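PDB 3VA7: KLLA0E08119p, which forms the carboxylase part of an enzyme that probably catalyses the ATP- and biotin-dependent carboxylation of urea to urea-1-carboxylate, the first step of the allophanate route. Local coordinates for residues G1194-E1199 with M1205-T1210; D244-A249 with A345-P350; A982-L987 with M1030-Y1035. One frame throughout, in Å; residues are numbered along the deposited sequence.

Interaction 1 of 3, residues G1194-E1199 with M1205-T1210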
loop_
_atom_site.group_PDB
_atom_site.type_symbol
_atom_site.label_atom_id
_atom_site.label_comp_id
_atom_site.label_asym_id
_atom_site.label_seq_id
_atom_site.Cartn_x
_atom_site.Cartn_y
_atom_site.Cartn_z
ATOM N N GLY A 1194 12.627 12.689 -20.946
ATOM C CA GLY A 1194 12.796 13.761 -19.987
ATOM C C GLY A 1194 13.794 14.781 -20.460
ATOM O O GLY A 1194 14.714 14.415 -21.145
ATOM N N VAL A 1195 13.630 16.052 -20.079
ATOM C CA VAL A 1195 14.588 17.108 -20.465
ATOM C C VAL A 1195 15.234 17.757 -19.277
ATOM O O VAL A 1195 16.463 17.852 -19.232
ATOM C CB VAL A 1195 13.951 18.250 -21.258
ATOM C CG1 VAL A 1195 15.057 19.243 -21.744
ATOM C CG2 VAL A 1195 13.082 17.709 -22.415
ATOM N N ILE A 1196 14.400 18.242 -18.343
ATOM C CA ILE A 1196 14.884 18.742 -17.055
ATOM C C ILE A 1196 14.105 18.253 -15.810
ATOM O O ILE A 1196 12.975 17.778 -15.905
ATOM C CB ILE A 1196 15.006 20.275 -17.031
ATOM C CG1 ILE A 1196 13.635 20.912 -16.793
ATOM C CG2 ILE A 1196 15.675 20.793 -18.281
ATOM C CD1 ILE A 1196 13.655 21.967 -15.732
ATOM N N ILE A 1197 14.743 18.361 -14.642
ATOM C CA ILE A 1197 14.127 17.977 -13.384
ATOM C C ILE A 1197 14.009 19.151 -12.384
ATOM O O ILE A 1197 14.947 19.925 -12.149
ATOM C CB ILE A 1197 14.863 16.795 -12.749
ATOM C CG1 ILE A 1197 14.822 15.541 -13.643
ATOM C CG2 ILE A 1197 14.249 16.416 -11.458
ATOM C CD1 ILE A 1197 15.794 14.432 -13.129
ATOM N N ILE A 1198 12.837 19.243 -11.774
ATOM C CA ILE A 1198 12.503 20.298 -10.808
ATOM C C ILE A 1198 12.258 19.553 -9.525
ATOM O O ILE A 1198 11.911 18.368 -9.548
ATOM C CB ILE A 1198 11.217 21.066 -11.417
ATOM C CG1 ILE A 1198 11.667 22.099 -12.454
ATOM C CG2 ILE A 1198 10.192 21.647 -10.441
ATOM C CD1 ILE A 1198 12.947 22.798 -12.075
ATOM N N GLU A 1199 12.474 20.178 -8.387
ATOM C CA GLU A 1199 11.721 19.678 -7.210
ATOM C C GLU A 1199 10.523 20.572 -7.002
ATOM O O GLU A 1199 10.680 21.779 -6.776
ATOM C CB GLU A 1199 12.546 19.573 -5.907
ATOM C CG GLU A 1199 11.763 18.866 -4.769
ATOM C CD GLU A 1199 12.516 18.809 -3.452
ATOM O OE1 GLU A 1199 13.236 19.780 -3.091
ATOM O OE2 GLU A 1199 12.373 17.788 -2.746
ATOM N N MET A 1205 10.272 16.226 -10.102
ATOM C CA MET A 1205 9.415 16.513 -11.284
ATOM C C MET A 1205 10.214 16.619 -12.606
ATOM O O MET A 1205 11.058 17.547 -12.834
ATOM C CB MET A 1205 8.601 17.803 -11.100
ATOM C CG MET A 1205 7.398 17.725 -10.184
ATOM S SD MET A 1205 5.897 17.515 -11.132
ATOM C CE MET A 1205 5.614 15.726 -11.069
ATOM N N VAL A 1206 9.940 15.656 -13.461
ATOM C CA VAL A 1206 10.515 15.636 -14.768
ATOM C C VAL A 1206 9.620 16.484 -15.675
ATOM O O VAL A 1206 8.428 16.193 -15.830
ATOM C CB VAL A 1206 10.606 14.181 -15.301
ATOM C CG1 VAL A 1206 10.816 14.167 -16.791
ATOM C CG2 VAL A 1206 11.722 13.438 -14.604
ATOM N N VAL A 1207 10.176 17.538 -16.267
ATOM C CA VAL A 1207 9.479 18.180 -17.390
ATOM C C VAL A 1207 10.024 17.562 -18.680
ATOM O O VAL A 1207 11.213 17.540 -18.892
ATOM C CB VAL A 1207 9.518 19.764 -17.340
ATOM C CG1 VAL A 1207 10.901 20.266 -17.074
ATOM C CG2 VAL A 1207 8.941 20.390 -18.614
ATOM N N GLY A 1208 9.150 17.026 -19.511
ATOM C CA GLY A 1208 9.585 16.300 -20.686
ATOM C C GLY A 1208 9.124 16.807 -22.047
ATOM O O GLY A 1208 8.143 17.523 -22.173
ATOM N N ALA A 1209 9.861 16.385 -23.068
ATOM C CA ALA A 1209 9.567 16.660 -24.455
ATOM C C ALA A 1209 8.186 16.168 -24.916
ATOM O O ALA A 1209 7.837 14.959 -24.758
ATOM C CB ALA A 1209 10.656 16.046 -25.320
ATOM N N THR A 1210 7.442 17.121 -25.515
ATOM C CA THR A 1210 6.110 16.899 -26.141
ATOM C C THR A 1210 6.215 16.019 -27.363
ATOM O O THR A 1210 5.643 14.916 -27.382
ATOM C CB THR A 1210 5.470 18.213 -26.585
ATOM O OG1 THR A 1210 5.277 19.060 -25.443
ATOM C CG2 THR A 1210 4.110 17.963 -27.335
#
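A classic beta bulge marks this antiparallel hairpin of the biotin carrier domain, where Val-1195 and Ile-1196 together face Val-1207. The carbonyl of Val-1207 takes two donors: Val-1195 N lies 3.1 Å from Val-1207 O, while Ile-1196 N makes a second, weak bond to the same oxygen. The extra residue is accommodated by the helix-like psi of Val-1195 (-53°), and the register shifts by one. Beyond it the pairing is regular. Val-1207 N donates to Ile-1196 O at 2.8 Å, and Ile-1198 and Met-1205 exchange bonds, with Ile-1198 N 2.7 Å from Met-1205 O.

From Ile-1196 on, side chains alternate between two faces. On one, Val-1206, with CG1 anti to its backbone nitrogen (chi1 163°), straddles two neighbours: CG1 lies 3.8 Å from Gly-1194 CA, a place where a bare glycine accommodates the methyl, and CG2 meets Ile-1197 CG1 at 3.9 Å. The other face carries Ile-1196, Ile-1198, Met-1205 and Val-1207; Ile-1196 and Val-1207 also touch Val-1232 of strand 1231-1235, so aliphatic, mostly beta-branched residues suit both the extended chain and the core. From the bulge itself, Val-1195 CG2 comes 4.1 Å from Ala-1209 CB. The turn beyond Glu-1199 carries Lys-1202, part of the biotin site, as in the protruding biotinyl-lysine hairpin of the flattened beta barrel of biotinyl domains.

Interaction 2 of 3, residues D244-A249 with A345-P350; sequences DGFGKA and AANDSP
Asp-244 turns its CG between backbone N and carbonyl carbon (chi1 74°), while Ser-349 sets OG roughly anti to its own nitrogen (chi1 152°), and this leaves the CB of Asp-244 against the Ser-349 hydroxyl, with Asp-244 CB to Ser-349 OG at 3.7 Å. One carboxylate oxygen, OD1, turns back into its own loop, where it forms an Asx turn at the tip of the hairpin joining strands 235-244 and 249-261 in the ATP-binding part of the biotin carboxylase region. Asp-244 OD1 accepts from Phe-246 N at 2.6 Å and from Lys-248 N at 3.2 Å, the two N-H groups arriving on opposite faces of the carboxylate plane. With an alanine here, both amides would probably lose their common acceptor, leaving the hairpin tip freer to move. At the backbone angles of Gly-245 and Gly-247 a side chain would jam against the preceding carbonyl oxygen, which by itself calls for glycine.

The other segment follows helix 337-345, which ends in a Schellman motif with Asn-347 as C-prime residue at positive phi, a conformation asparagine tolerates well. Its OD1 meets the edge of the Phe-246 ring near the ring plane, the amide and ring planes 63° apart, with Asn-347 OD1 3.7 Å from Phe-246 CE2; that oxygen is also hydrogen-bonded by Lys-297 NZ. Ser-349 OG donates to Pro-350 O at 2.8 Å. One water links the two segments, donating to Asp-244 OD2 at 3.1 Å and, weakly, to Pro-350 O at 3.4 Å.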
loop_
_atom_site.group_PDB
_atom_site.type_symbol
_atom_site.label_atom_id
_atom_site.label_comp_id
_atom_site.label_asym_id
_atom_site.label_seq_id
_atom_site.Cartn_x
_atom_site.Cartn_y
_atom_site.Cartn_z
ATOM N N ASP A 244 -5.134 -46.889 -19.568
ATOM C CA ASP A 244 -4.148 -47.524 -18.701
ATOM C C ASP A 244 -2.837 -47.796 -19.415
ATOM O O ASP A 244 -1.865 -48.331 -18.827
ATOM C CB ASP A 244 -4.708 -48.781 -18.104
ATOM C CG ASP A 244 -4.794 -49.903 -19.107
ATOM O OD1 ASP A 244 -4.493 -49.702 -20.300
ATOM O OD2 ASP A 244 -5.173 -50.994 -18.690
ATOM N N GLY A 245 -2.787 -47.417 -20.681
ATOM C CA GLY A 245 -1.560 -47.555 -21.433
ATOM C C GLY A 245 -1.416 -48.947 -22.023
ATOM O O GLY A 245 -0.355 -49.291 -22.559
ATOM N N PHE A 246 -2.484 -49.744 -21.955
ATOM C CA PHE A 246 -2.405 -51.139 -22.345
ATOM C C PHE A 246 -3.655 -51.498 -23.003
ATOM O O PHE A 246 -4.026 -52.656 -22.982
ATOM C CB PHE A 246 -2.187 -52.068 -21.137
ATOM C CG PHE A 246 -0.876 -51.857 -20.440
ATOM C CD1 PHE A 246 0.316 -52.171 -21.074
ATOM C CD2 PHE A 246 -0.839 -51.340 -19.152
ATOM C CE1 PHE A 246 1.593 -51.940 -20.445
ATOM C CE2 PHE A 246 0.430 -51.096 -18.473
ATOM C CZ PHE A 246 1.633 -51.399 -19.121
ATOM N N GLY A 247 -4.352 -50.522 -23.560
ATOM C CA GLY A 247 -5.550 -50.835 -24.335
ATOM C C GLY A 247 -6.891 -50.628 -23.652
ATOM O O GLY A 247 -7.939 -50.567 -24.325
ATOM N N LYS A 248 -6.881 -50.531 -22.321
ATOM C CA LYS A 248 -8.107 -50.202 -21.554
ATOM C C LYS A 248 -8.309 -48.702 -21.442
ATOM O O LYS A 248 -7.345 -47.943 -21.235
ATOM C CB LYS A 248 -8.121 -50.854 -20.173
ATOM C CG LYS A 248 -8.991 -52.129 -20.103
ATOM C CD LYS A 248 -8.061 -53.225 -19.539
ATOM C CE LYS A 248 -8.749 -54.346 -18.751
ATOM N NZ LYS A 248 -7.850 -54.759 -17.602
ATOM N N ALA A 249 -9.565 -48.275 -21.605
ATOM C CA ALA A 249 -9.885 -46.850 -21.530
ATOM C C ALA A 249 -11.239 -46.692 -20.871
ATOM O O ALA A 249 -12.079 -47.567 -21.005
ATOM C CB ALA A 249 -9.846 -46.186 -22.944
ATOM N N ALA A 345 0.426 -44.448 -14.109
ATOM C CA ALA A 345 1.745 -44.199 -14.673
ATOM C C ALA A 345 2.775 -45.119 -14.081
ATOM O O ALA A 345 3.878 -45.226 -14.658
ATOM C CB ALA A 345 2.185 -42.779 -14.456
ATOM N N ALA A 346 2.441 -45.749 -12.944
ATOM C CA ALA A 346 3.366 -46.621 -12.255
ATOM C C ALA A 346 2.896 -48.093 -12.377
ATOM O O ALA A 346 3.363 -48.982 -11.640
ATOM C CB ALA A 346 3.477 -46.203 -10.835
ATOM N N ASN A 347 1.957 -48.315 -13.311
ATOM C CA ASN A 347 1.429 -49.642 -13.711
ATOM C C ASN A 347 0.735 -50.334 -12.595
ATOM O O ASN A 347 0.790 -51.531 -12.471
ATOM C CB ASN A 347 2.499 -50.601 -14.303
ATOM C CG ASN A 347 3.234 -50.033 -15.526
ATOM O OD1 ASN A 347 2.752 -49.176 -16.281
ATOM N ND2 ASN A 347 4.424 -50.537 -15.721
ATOM N N ASP A 348 0.107 -49.554 -11.754
ATOM C CA ASP A 348 -0.649 -50.079 -10.633
ATOM C C ASP A 348 -2.018 -49.445 -10.868
ATOM O O ASP A 348 -2.615 -48.796 -9.993
ATOM C CB ASP A 348 0.020 -49.692 -9.304
ATOM C CG ASP A 348 -0.792 -50.107 -8.072
ATOM O OD1 ASP A 348 -0.422 -51.112 -7.410
ATOM O OD2 ASP A 348 -1.786 -49.415 -7.734
ATOM N N SER A 349 -2.508 -49.637 -12.090
ATOM C CA SER A 349 -3.780 -49.057 -12.477
ATOM C C SER A 349 -4.996 -49.616 -11.672
ATOM O O SER A 349 -5.052 -50.788 -11.302
ATOM C CB SER A 349 -3.936 -49.110 -14.024
ATOM O OG SER A 349 -5.301 -49.167 -14.459
ATOM N N PRO A 350 -5.972 -48.747 -11.394
ATOM C CA PRO A 350 -7.297 -49.247 -10.940
ATOM C C PRO A 350 -7.782 -50.289 -11.920
ATOM O O PRO A 350 -7.573 -50.149 -13.111
ATOM C CB PRO A 350 -8.211 -48.024 -11.093
ATOM C CG PRO A 350 -7.282 -46.845 -11.003
ATOM C CD PRO A 350 -5.947 -47.284 -11.580
HETATM O O HOH W 1 -6.901 -51.459 -16.146
#

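Interaction 3 of 3, residues A982-L987 with M1030-Y1035. With URE (urea), chain C.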
loop_
_atom_site.group_PDB
_atom_site.type_symbol
_atom_site.label_atom_id
_atom_site.label_comp_id
_atom_site.label_asym_id
_atom_site.label_seq_id
_atom_site.Cartn_x
_atom_site.Cartn_y
_atom_site.Cartn_z
ATOM N N ALA A 982 25.442 -1.073 20.324
ATOM C CA ALA A 982 24.497 -0.388 21.187
ATOM C C ALA A 982 23.215 -1.236 21.334
ATOM O O ALA A 982 22.921 -2.111 20.510
ATOM C CB ALA A 982 24.190 1.016 20.648
ATOM N N LYS A 983 22.526 -1.034 22.450
ATOM C CA LYS A 983 21.236 -1.664 22.666
ATOM C C LYS A 983 20.221 -0.526 22.701
ATOM O O LYS A 983 20.209 0.305 23.637
ATOM C CB LYS A 983 21.271 -2.478 23.923
ATOM C CG LYS A 983 21.673 -3.922 23.736
ATOM C CD LYS A 983 21.841 -4.518 25.117
ATOM C CE LYS A 983 22.696 -5.756 25.122
ATOM N NZ LYS A 983 23.131 -5.968 26.531
ATOM N N PHE A 984 19.466 -0.421 21.602
ATOM C CA PHE A 984 18.571 0.695 21.399
ATOM C C PHE A 984 17.188 0.357 21.950
ATOM O O PHE A 984 16.509 -0.536 21.423
ATOM C CB PHE A 984 18.450 0.962 19.922
ATOM C CG PHE A 984 19.686 1.482 19.291
ATOM C CD1 PHE A 984 20.432 0.686 18.464
ATOM C CD2 PHE A 984 20.101 2.797 19.512
ATOM C CE1 PHE A 984 21.589 1.192 17.844
ATOM C CE2 PHE A 984 21.246 3.314 18.902
ATOM C CZ PHE A 984 21.994 2.489 18.069
ATOM N N MET A 985 16.802 1.033 23.042
ATOM C CA MET A 985 15.463 0.891 23.591
ATOM C C MET A 985 14.467 1.835 22.882
ATOM O O MET A 985 14.644 3.084 22.913
ATOM C CB MET A 985 15.446 1.162 25.090
ATOM C CG MET A 985 14.008 1.020 25.655
ATOM S SD MET A 985 13.903 0.786 27.432
ATOM C CE MET A 985 14.189 -0.969 27.577
ATOM N N VAL A 986 13.446 1.246 22.242
ATOM C CA VAL A 986 12.364 2.044 21.657
ATOM C C VAL A 986 11.634 2.853 22.742
ATOM O O VAL A 986 11.140 2.285 23.735
ATOM C CB VAL A 986 11.364 1.143 20.977
ATOM C CG1 VAL A 986 10.348 1.949 20.258
ATOM C CG2 VAL A 986 12.099 0.218 20.085
ATOM N N LEU A 987 11.582 4.169 22.589
ATOM C CA LEU A 987 10.868 4.984 23.567
ATOM C C LEU A 987 9.448 5.395 23.143
ATOM O O LEU A 987 8.612 5.685 24.010
ATOM C CB LEU A 987 11.679 6.218 23.917
ATOM C CG LEU A 987 13.070 5.934 24.488
ATOM C CD1 LEU A 987 13.866 7.233 24.722
ATOM C CD2 LEU A 987 12.988 5.053 25.749
ATOM N N MET A 1030 21.086 12.345 20.366
ATOM C CA MET A 1030 21.456 10.985 20.840
ATOM C C MET A 1030 20.487 9.850 20.445
ATOM O O MET A 1030 20.723 8.690 20.800
ATOM C CB MET A 1030 21.661 10.986 22.335
ATOM C CG MET A 1030 20.454 10.603 23.130
ATOM S SD MET A 1030 20.576 11.295 24.798
ATOM C CE MET A 1030 19.192 10.505 25.637
ATOM N N TYR A 1031 19.439 10.173 19.685
ATOM C CA TYR A 1031 18.397 9.199 19.424
ATOM C C TYR A 1031 18.606 8.514 18.098
ATOM O O TYR A 1031 19.212 9.072 17.184
ATOM C CB TYR A 1031 16.960 9.810 19.532
ATOM C CG TYR A 1031 16.628 10.352 20.921
ATOM C CD1 TYR A 1031 16.639 11.740 21.160
ATOM C CD2 TYR A 1031 16.387 9.498 21.999
ATOM C CE1 TYR A 1031 16.375 12.250 22.383
ATOM C CE2 TYR A 1031 16.120 10.010 23.286
ATOM C CZ TYR A 1031 16.116 11.389 23.471
ATOM O OH TYR A 1031 15.889 11.976 24.722
ATOM N N MET A 1032 18.075 7.296 18.013
ATOM C CA MET A 1032 18.143 6.493 16.823
ATOM C C MET A 1032 16.760 6.263 16.250
ATOM O O MET A 1032 15.827 6.015 16.996
ATOM C CB MET A 1032 18.754 5.160 17.180
ATOM C CG MET A 1032 18.860 4.274 15.984
ATOM S SD MET A 1032 17.546 3.052 15.913
ATOM C CE MET A 1032 17.144 3.336 14.272
ATOM N N CYS A 1033 16.627 6.314 14.924
ATOM C CA CYS A 1033 15.361 5.959 14.255
ATOM C C CYS A 1033 15.585 5.067 13.036
ATOM O O CYS A 1033 16.682 5.042 12.466
ATOM C CB CYS A 1033 14.598 7.192 13.824
ATOM S SG CYS A 1033 15.225 7.951 12.316
ATOM N N ILE A 1034 14.561 4.300 12.683
ATOM C CA ILE A 1034 14.510 3.560 11.440
ATOM C C ILE A 1034 13.349 4.154 10.661
ATOM O O ILE A 1034 12.235 4.219 11.177
ATOM C CB ILE A 1034 14.257 2.082 11.665
ATOM C CG1 ILE A 1034 15.453 1.477 12.384
ATOM C CG2 ILE A 1034 14.026 1.409 10.360
ATOM C CD1 ILE A 1034 15.223 0.055 12.913
ATOM N N TYR A 1035 13.611 4.647 9.445
ATOM C CA TYR A 1035 12.535 5.254 8.633
ATOM C C TYR A 1035 11.705 4.126 8.018
ATOM O O TYR A 1035 12.114 3.522 7.034
ATOM C CB TYR A 1035 13.097 6.187 7.562
ATOM C CG TYR A 1035 13.698 7.464 8.092
ATOM C CD1 TYR A 1035 15.033 7.503 8.485
ATOM C CD2 TYR A 1035 12.960 8.646 8.204
ATOM C CE1 TYR A 1035 15.638 8.652 8.983
ATOM C CE2 TYR A 1035 13.581 9.862 8.723
ATOM C CZ TYR A 1035 14.927 9.820 9.116
ATOM O OH TYR A 1035 15.618 10.914 9.635
HETATM C C URE C . 13.134 12.050 11.851
HETATM O O URE C . 13.056 10.861 12.250
HETATM N N1 URE C . 13.569 12.364 10.656
HETATM N N2 URE C . 12.816 13.144 12.559
#
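Met-1032 lies across one face of the Phe-984 ring in a Met-aromatic contact within the mixed sheet of the carboxyltransferase domain. Its CB comes 3.5 Å from Phe-984 CE2, and its CG makes a CH-pi contact. With CG anti to the backbone nitrogen (chi1 -180°) and the chain bent at chi2 and chi3, the sulfur also sits over the ring, SD lying 4.4 Å from the centroid of Phe-984. A flexible, polarisable thioether suits a buried aromatic face, and Ala-982 CB takes the opposite one. Nearby, Leu-987 CD1 meets Tyr-1031 CE2 at 3.9 Å; the hydroxyl of Tyr-1031 is satisfied by His-727.

Strands 984-989 and 1031-1034 do not pair with each other; each pairs with strand 997-1001, so these side chains meet across an intervening strand. Phe-1078 of strand 1075-1081 also touches Met-1032. Further along the chain, Cys-1033 and Tyr-1035 belong to the urea pocket. The phenol oxygen of Tyr-1035, also hydrogen-bonded to Arg-1017 and the backbone N of Tyr-1044, accepts a weak hydrogen bond from urea N1, which lies near the ring plane at its edge. Tyr-1035 OH is 2.7 Å from urea N1, and Cys-1033 SG is 3.6 Å from urea O.

How the interactions relate
Along the chain the contacts follow one another as interaction 2, interaction 3 and interaction 1, and none touches another. They sample three working parts of a biotin-dependent carboxylase: the biotin carboxylase region, the carboxyltransferase domain and the biotin carrier domain, each with its own sheets. Interaction 2 is remote, its centre about 67 Å from the centres of both others. Interactions 1 and 3 are closer, their nearest atoms about 14 Å apart, consistent with the carrier hairpin being docked on the carboxyltransferase domain with Lys-1202 in the biotin pocket. The distance between the biotin carboxylase region and the docked carrier is consistent with a carrier that must move to visit both regions.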